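Protein synthesis inhibitor I (Hordeum vulgare, PDB 4FBC) is a ribosome-inactivating protein that inhibits protein synthesis and here holds adenosine monophosphate in a pocket. Local coordinates at residues L39-A43 with L275-S279; N205-Q210 with K242-R246; F19-A23 with K70-T74. The protein carries 3 engineered substitutions. All blocks are in the same frame, centred on the assembly; numbering follows the deposited sequence.

Contact 1 of 3, residues L39-A43 with L275-S279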
# COMPACT_ATOMS: atom_id res chain seq x y z
N LEU A 39 -0.01 -5.41 9.98
CA LEU A 39 -1.29 -5.52 9.26
C LEU A 39 -1.86 -6.95 9.25
O LEU A 39 -3.05 -7.16 8.99
CB LEU A 39 -1.13 -5.04 7.80
CG LEU A 39 -0.98 -3.55 7.53
CD1 LEU A 39 -0.67 -3.29 6.04
CD2 LEU A 39 -2.26 -2.83 7.95
N ARG A 40 -1.01 -7.93 9.53
CA ARG A 40 -1.32 -9.33 9.23
C ARG A 40 -2.44 -9.89 10.10
O ARG A 40 -2.64 -9.47 11.25
CB ARG A 40 -0.07 -10.20 9.42
CG ARG A 40 0.15 -10.64 10.87
CD ARG A 40 1.57 -11.09 11.20
NE ARG A 40 1.63 -11.52 12.60
CZ ARG A 40 1.60 -10.71 13.67
NH1 ARG A 40 1.53 -9.39 13.53
NH2 ARG A 40 1.66 -11.23 14.89
N ASN A 41 -3.17 -10.84 9.54
CA ASN A 41 -4.03 -11.71 10.34
C ASN A 41 -3.16 -12.85 10.88
O ASN A 41 -2.78 -13.75 10.12
CB ASN A 41 -5.16 -12.26 9.47
CG ASN A 41 -6.12 -13.15 10.25
OD1 ASN A 41 -5.87 -13.50 11.39
ND2 ASN A 41 -7.23 -13.52 9.62
N PRO A 42 -2.89 -12.84 12.19
CA PRO A 42 -1.96 -13.86 12.70
C PRO A 42 -2.48 -15.29 12.52
O PRO A 42 -1.69 -16.24 12.58
CB PRO A 42 -1.84 -13.52 14.20
CG PRO A 42 -2.27 -12.09 14.32
CD PRO A 42 -3.33 -11.91 13.24
N ALA A 43 -3.78 -15.44 12.27
CA ALA A 43 -4.41 -16.75 12.08
C ALA A 43 -4.47 -17.20 10.62
O ALA A 43 -4.98 -18.29 10.33
CB ALA A 43 -5.84 -16.75 12.67
N LEU A 275 -11.31 -15.95 13.29
CA LEU A 275 -9.95 -16.38 13.62
C LEU A 275 -9.03 -15.20 13.95
O LEU A 275 -8.23 -15.29 14.88
CB LEU A 275 -9.35 -17.24 12.50
CG LEU A 275 -10.14 -18.50 12.14
CD1 LEU A 275 -9.45 -19.29 11.04
CD2 LEU A 275 -10.38 -19.40 13.35
N PHE A 276 -9.17 -14.10 13.21
CA PHE A 276 -8.43 -12.87 13.48
C PHE A 276 -8.69 -12.40 14.90
O PHE A 276 -7.75 -12.11 15.65
CB PHE A 276 -8.83 -11.80 12.45
CG PHE A 276 -8.11 -10.49 12.59
CD1 PHE A 276 -6.72 -10.43 12.52
CD2 PHE A 276 -8.82 -9.30 12.73
CE1 PHE A 276 -6.06 -9.21 12.62
CE2 PHE A 276 -8.17 -8.08 12.83
CZ PHE A 276 -6.78 -8.04 12.77
N HIS A 277 -9.96 -12.32 15.29
CA HIS A 277 -10.26 -11.86 16.63
C HIS A 277 -9.75 -12.80 17.72
O HIS A 277 -9.28 -12.35 18.77
CB HIS A 277 -11.77 -11.60 16.78
CG HIS A 277 -12.26 -10.52 15.87
ND1 HIS A 277 -13.51 -10.55 15.28
CD2 HIS A 277 -11.67 -9.38 15.44
CE1 HIS A 277 -13.66 -9.48 14.52
NE2 HIS A 277 -12.55 -8.75 14.60
N ALA A 278 -9.83 -14.10 17.45
CA ALA A 278 -9.44 -15.11 18.43
C ALA A 278 -7.93 -15.09 18.63
O ALA A 278 -7.43 -15.55 19.66
CB ALA A 278 -9.89 -16.48 17.97
N SER A 279 -7.21 -14.56 17.66
CA SER A 279 -5.75 -14.51 17.74
C SER A 279 -5.24 -13.17 18.28
O SER A 279 -4.03 -12.94 18.35
CB SER A 279 -5.13 -14.84 16.38
OG SER A 279 -5.28 -13.78 15.47
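An Asx turn built on Asn41 lies against the last turn of helix 269-278, where the Asn41 amide meets Phe276. OD1 of Asn41 approaches the ring at its edge, 3.4 Å from CD1 of Phe276, and the amide and ring planes stand 76° apart. Asn41 CG is anti to the backbone N (chi1 -178°), which brings the amide up to Phe276. The same OD1 accepts from Ala43 N at 3.0 Å, the donor lying above the carbonyl plane, and so closes the turn. This loop follows helix 25-39 and leads into strand 45-46; helix 269-278, some 230 residues later in the chain, packs against it. ND2 of Asn41 adds a weak hydrogen bond to Ala272 O, one turn back in that helix. CD of Pro42 also sits at the Phe276 edge, 3.8 Å from CD1 of Phe276, and 3.5 Å from Ser279 OG. That hydroxyl donates to Phe276 O at 3.0 Å, arriving on the same face of the carbonyl as Ser279 N. Further out, Ala43 CB packs 3.5 Å from Leu275 CB.

Contact 2 of 3, residues N205-Q210 with K242-R246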
# COMPACT_ATOMS: atom_id res chain seq x y z
N ASN A 205 7.06 -3.80 -16.83
CA ASN A 205 5.71 -4.27 -17.10
C ASN A 205 5.19 -5.34 -16.15
O ASN A 205 3.99 -5.38 -15.87
CB ASN A 205 5.58 -4.76 -18.55
CG ASN A 205 5.57 -3.63 -19.55
OD1 ASN A 205 5.24 -2.49 -19.21
ND2 ASN A 205 5.94 -3.93 -20.79
N GLU A 206 6.08 -6.22 -15.67
CA GLU A 206 5.67 -7.26 -14.73
C GLU A 206 5.14 -6.66 -13.43
O GLU A 206 4.07 -7.05 -12.95
CB GLU A 206 6.82 -8.23 -14.43
CG GLU A 206 7.29 -9.08 -15.61
CD GLU A 206 8.30 -8.36 -16.48
OE1 GLU A 206 8.65 -7.20 -16.17
OE2 GLU A 206 8.75 -8.96 -17.48
N MET A 207 5.88 -5.70 -12.87
CA MET A 207 5.45 -5.04 -11.65
C MET A 207 4.20 -4.18 -11.86
O MET A 207 3.35 -4.10 -10.98
CB MET A 207 6.58 -4.22 -11.01
CG MET A 207 7.56 -5.08 -10.22
SD MET A 207 8.79 -4.09 -9.34
CE MET A 207 9.73 -3.44 -10.71
N LYS A 208 4.10 -3.55 -13.04
CA LYS A 208 2.88 -2.81 -13.37
C LYS A 208 1.69 -3.77 -13.34
O LYS A 208 0.67 -3.46 -12.74
CB LYS A 208 2.98 -2.13 -14.74
CG LYS A 208 1.64 -1.53 -15.21
CD LYS A 208 1.81 -0.62 -16.42
CE LYS A 208 2.32 -1.37 -17.65
NZ LYS A 208 2.65 -0.42 -18.76
N ALA A 209 1.85 -4.94 -13.96
CA ALA A 209 0.78 -5.95 -13.98
C ALA A 209 0.43 -6.41 -12.57
O ALA A 209 -0.75 -6.56 -12.22
CB ALA A 209 1.16 -7.13 -14.85
N GLN A 210 1.46 -6.65 -11.75
CA GLN A 210 1.27 -7.01 -10.35
C GLN A 210 0.49 -5.94 -9.60
O GLN A 210 -0.53 -6.24 -8.96
CB GLN A 210 2.63 -7.24 -9.67
CG GLN A 210 3.38 -8.49 -10.17
CD GLN A 210 4.87 -8.40 -9.92
OE1 GLN A 210 5.33 -7.60 -9.11
NE2 GLN A 210 5.64 -9.21 -10.64
N LYS A 242 1.54 -12.28 -17.42
CA LYS A 242 1.75 -10.84 -17.51
C LYS A 242 2.49 -10.29 -16.29
O LYS A 242 3.18 -9.27 -16.37
CB LYS A 242 0.40 -10.15 -17.67
CG LYS A 242 0.45 -8.81 -18.38
CD LYS A 242 -0.94 -8.18 -18.44
CE LYS A 242 -0.85 -6.68 -18.67
NZ LYS A 242 -2.21 -6.05 -18.78
N MET A 243 2.34 -10.97 -15.16
CA MET A 243 3.03 -10.60 -13.92
C MET A 243 4.39 -11.28 -13.78
O MET A 243 5.14 -10.99 -12.83
CB MET A 243 2.18 -10.98 -12.71
CG MET A 243 0.89 -10.23 -12.62
SD MET A 243 0.05 -10.74 -11.12
CE MET A 243 -1.46 -9.78 -11.22
N GLY A 244 4.70 -12.19 -14.69
CA GLY A 244 5.93 -12.97 -14.62
C GLY A 244 5.84 -14.05 -13.55
O GLY A 244 6.86 -14.59 -13.11
N VAL A 245 4.62 -14.36 -13.13
CA VAL A 245 4.39 -15.28 -12.02
C VAL A 245 3.74 -16.55 -12.52
O VAL A 245 2.54 -16.58 -12.79
CB VAL A 245 3.48 -14.63 -10.95
CG1 VAL A 245 3.18 -15.62 -9.82
CG2 VAL A 245 4.14 -13.38 -10.41
N ARG A 246 4.54 -17.60 -12.65
CA ARG A 246 4.05 -18.86 -13.21
C ARG A 246 3.78 -19.93 -12.16
O ARG A 246 3.05 -20.88 -12.42
CB ARG A 246 5.05 -19.40 -14.22
CG ARG A 246 5.15 -18.56 -15.46
CD ARG A 246 5.95 -19.30 -16.50
NE ARG A 246 6.22 -18.47 -17.66
CZ ARG A 246 7.15 -18.74 -18.57
NH1 ARG A 246 7.91 -19.82 -18.44
NH2 ARG A 246 7.33 -17.92 -19.60
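The backbone of helix 205-211 passes close to the 3-10 turn at Lys242 and Met243, with the CA atoms of Glu206 and Met243 only 4.3 Å apart. At that spacing main chain nearly touches main chain: Glu206 CA directs its hydrogen at Lys242 O in a CA-H...O contact of 3.6 Å between the heavy atoms, almost straight at 175°. Ala209, small and pointing at the turn, puts its CB 3.3 Å from the same Lys242 O.

Met243 runs along the helix beyond this point. Its CG lies 3.8 Å from Ala209 CB, and its extended chain carries CE on to 3.4 Å from Ala209 O. CG of Gln210 crosses Met243 at a slant, 3.8 Å from CB of Met243, and Leu217 of helix 214-225 touches the methionine as well.

The polar link across the contact comes from the end of Gln210. Its chain is extended beyond CG (chi2 157°), bringing NE2 to Met243 O at 2.9 Å. The acceptor lies almost in the plane of the amide, and NE2 in turn lies in the carbonyl plane of Met243. OE1 of Gln210 is taken by Thr182 OG1 in helix 181-190. Past Met243 the chain turns through Gly244, with positive phi, into a G1 beta bulge in which Gly244 and Val245 both face Ile240. Val245 then packs on Leu217 and on Ala251 and Thr254 of helix 248-254.

With one end of the buried Gln210 amide donating to a main-chain carbonyl and the other accepting from a threonine hydroxyl, its flip state is defined, and a single side chain ties the 242-246 loop and helix 181-190 to helix 205-211.

Contact 3 of 3, residues F19-A23 with K70-T74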
# COMPACT_ATOMS: atom_id res chain seq x y z
N PHE A 19 9.23 6.53 8.62
CA PHE A 19 10.45 6.40 7.84
C PHE A 19 11.08 7.77 7.59
O PHE A 19 10.41 8.72 7.19
CB PHE A 19 10.18 5.69 6.50
CG PHE A 19 11.41 5.51 5.65
CD1 PHE A 19 12.47 4.72 6.08
CD2 PHE A 19 11.51 6.13 4.41
CE1 PHE A 19 13.60 4.54 5.30
CE2 PHE A 19 12.64 5.96 3.61
CZ PHE A 19 13.69 5.17 4.06
N ASN A 20 12.38 7.86 7.85
CA ASN A 20 13.17 9.03 7.51
C ASN A 20 13.66 8.87 6.07
O ASN A 20 14.35 7.90 5.75
CB ASN A 20 14.33 9.14 8.52
CG ASN A 20 15.49 9.99 8.03
OD1 ASN A 20 15.35 10.84 7.15
ND2 ASN A 20 16.65 9.77 8.63
N VAL A 21 13.31 9.82 5.20
CA VAL A 21 13.58 9.67 3.77
C VAL A 21 15.07 9.66 3.42
O VAL A 21 15.44 9.31 2.30
CB VAL A 21 12.84 10.72 2.90
CG1 VAL A 21 11.37 10.76 3.24
CG2 VAL A 21 13.45 12.10 3.06
N GLN A 22 15.92 10.05 4.36
CA GLN A 22 17.37 10.01 4.12
C GLN A 22 18.01 8.74 4.70
O GLN A 22 19.23 8.55 4.60
CB GLN A 22 18.06 11.27 4.66
CG GLN A 22 17.70 12.57 3.91
CD GLN A 22 18.11 12.56 2.43
OE1 GLN A 22 19.21 12.11 2.07
NE2 GLN A 22 17.23 13.07 1.57
N ALA A 23 17.19 7.85 5.27
CA ALA A 23 17.71 6.64 5.93
C ALA A 23 18.16 5.57 4.94
O ALA A 23 17.95 5.68 3.73
CB ALA A 23 16.68 6.08 6.91
N LYS A 70 9.40 11.48 7.15
CA LYS A 70 10.15 12.63 7.65
C LYS A 70 11.30 13.03 6.72
O LYS A 70 12.02 12.17 6.23
CB LYS A 70 10.69 12.31 9.05
CG LYS A 70 9.60 11.98 10.06
CD LYS A 70 10.15 11.39 11.35
CE LYS A 70 11.13 12.32 12.02
NZ LYS A 70 11.40 11.92 13.43
N ALA A 71 11.47 14.33 6.49
CA ALA A 71 12.58 14.81 5.68
C ALA A 71 13.92 14.53 6.35
O ALA A 71 14.96 14.45 5.69
CB ALA A 71 12.43 16.30 5.42
N SER A 72 13.88 14.37 7.68
CA SER A 72 15.08 14.17 8.49
C SER A 72 14.66 13.66 9.88
O SER A 72 13.49 13.77 10.25
CB SER A 72 15.84 15.49 8.63
OG SER A 72 15.41 16.21 9.77
N PRO A 73 15.62 13.10 10.65
CA PRO A 73 15.29 12.56 11.98
C PRO A 73 14.68 13.56 12.98
O PRO A 73 14.06 13.14 13.96
CB PRO A 73 16.65 12.07 12.50
CG PRO A 73 17.40 11.72 11.26
CD PRO A 73 16.99 12.74 10.24
N THR A 74 14.85 14.86 12.72
CA THR A 74 14.33 15.89 13.62
C THR A 74 13.03 16.50 13.09
O THR A 74 12.22 17.01 13.87
CB THR A 74 15.36 17.02 13.85
OG1 THR A 74 15.76 17.59 12.59
CG2 THR A 74 16.58 16.48 14.57
O HOH W 1 15.46 15.08 2.74
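Phe19 O and Val21 N reach opposite ends of one residue on the neighbouring strand, Lys70. Lys70 N donates to Phe19 O at 2.9 Å, and Val21 N donates to Lys70 O, also at 2.9 Å and nearly linear at 177°. The N-H and the C=O of Lys70 are thus both paired with segment 19-23. Asn20 lies between the two bonds, its CA-H touching Lys70 O. That oxygen is also covered by the Val21 methyls, CG1 coming to 3.4 Å from Lys70 O.

Beyond Asn20 the chain leaves the strand in a type I turn, closed by Ala23 N on Asn20 O. The Asn20 side chain closes an Asx turn within the same bend: Gln22 N donates to Asn20 OD1 from above the plane of that carbonyl. CG of Asn20 is anti to the backbone N (chi1 160°), carrying the amide to Pro73, where ND2 lies 3.4 Å from both CG and CD of Pro73. One water joins the loops, accepting a hydrogen bond from Gln22 NE2 and donating one to Ala71 O.

A bend in the Lys70 chain (chi3 58°) turns NZ back to Pro73 O at 3.0 Å, from above the carbonyl plane. Ser72 OG accepts from Thr74 N, an ST turn, and is bonded to Thr74 OG1 and Ser75 OG. Arg136 NH1 binds both Val21 O and Ala23 O, while Phe19 and Val21 pack on Leu139 of helix 136-147. The pairing is a parallel bridge, Asn20 with Lys70, at the ends of strand 64-70 and strand 16-20, the edge strand of the six-stranded mixed sheet.

The centres of the three contacts are 29 to 32 Å apart and none touches another; the nearest atoms, between contacts 1 and 3, are about 14 Å apart. Contact 3 lies at the edge of the six-stranded sheet, contact 2 among helices 181-190, 205-211, 214-225 and 248-254, and contact 1 where the C-terminal helix 269-278 meets the loop after helix 25-39. Along the sequence, contact 3 is complete before contact 2 begins, both segments of contact 2 fall between those of contact 1, and contacts 1 and 3 alternate. The C-terminal part of the chain is thus brought back to the N-terminal part, and the side chain of Gln210 in contact 2 is about 10 Å from the bound AMP.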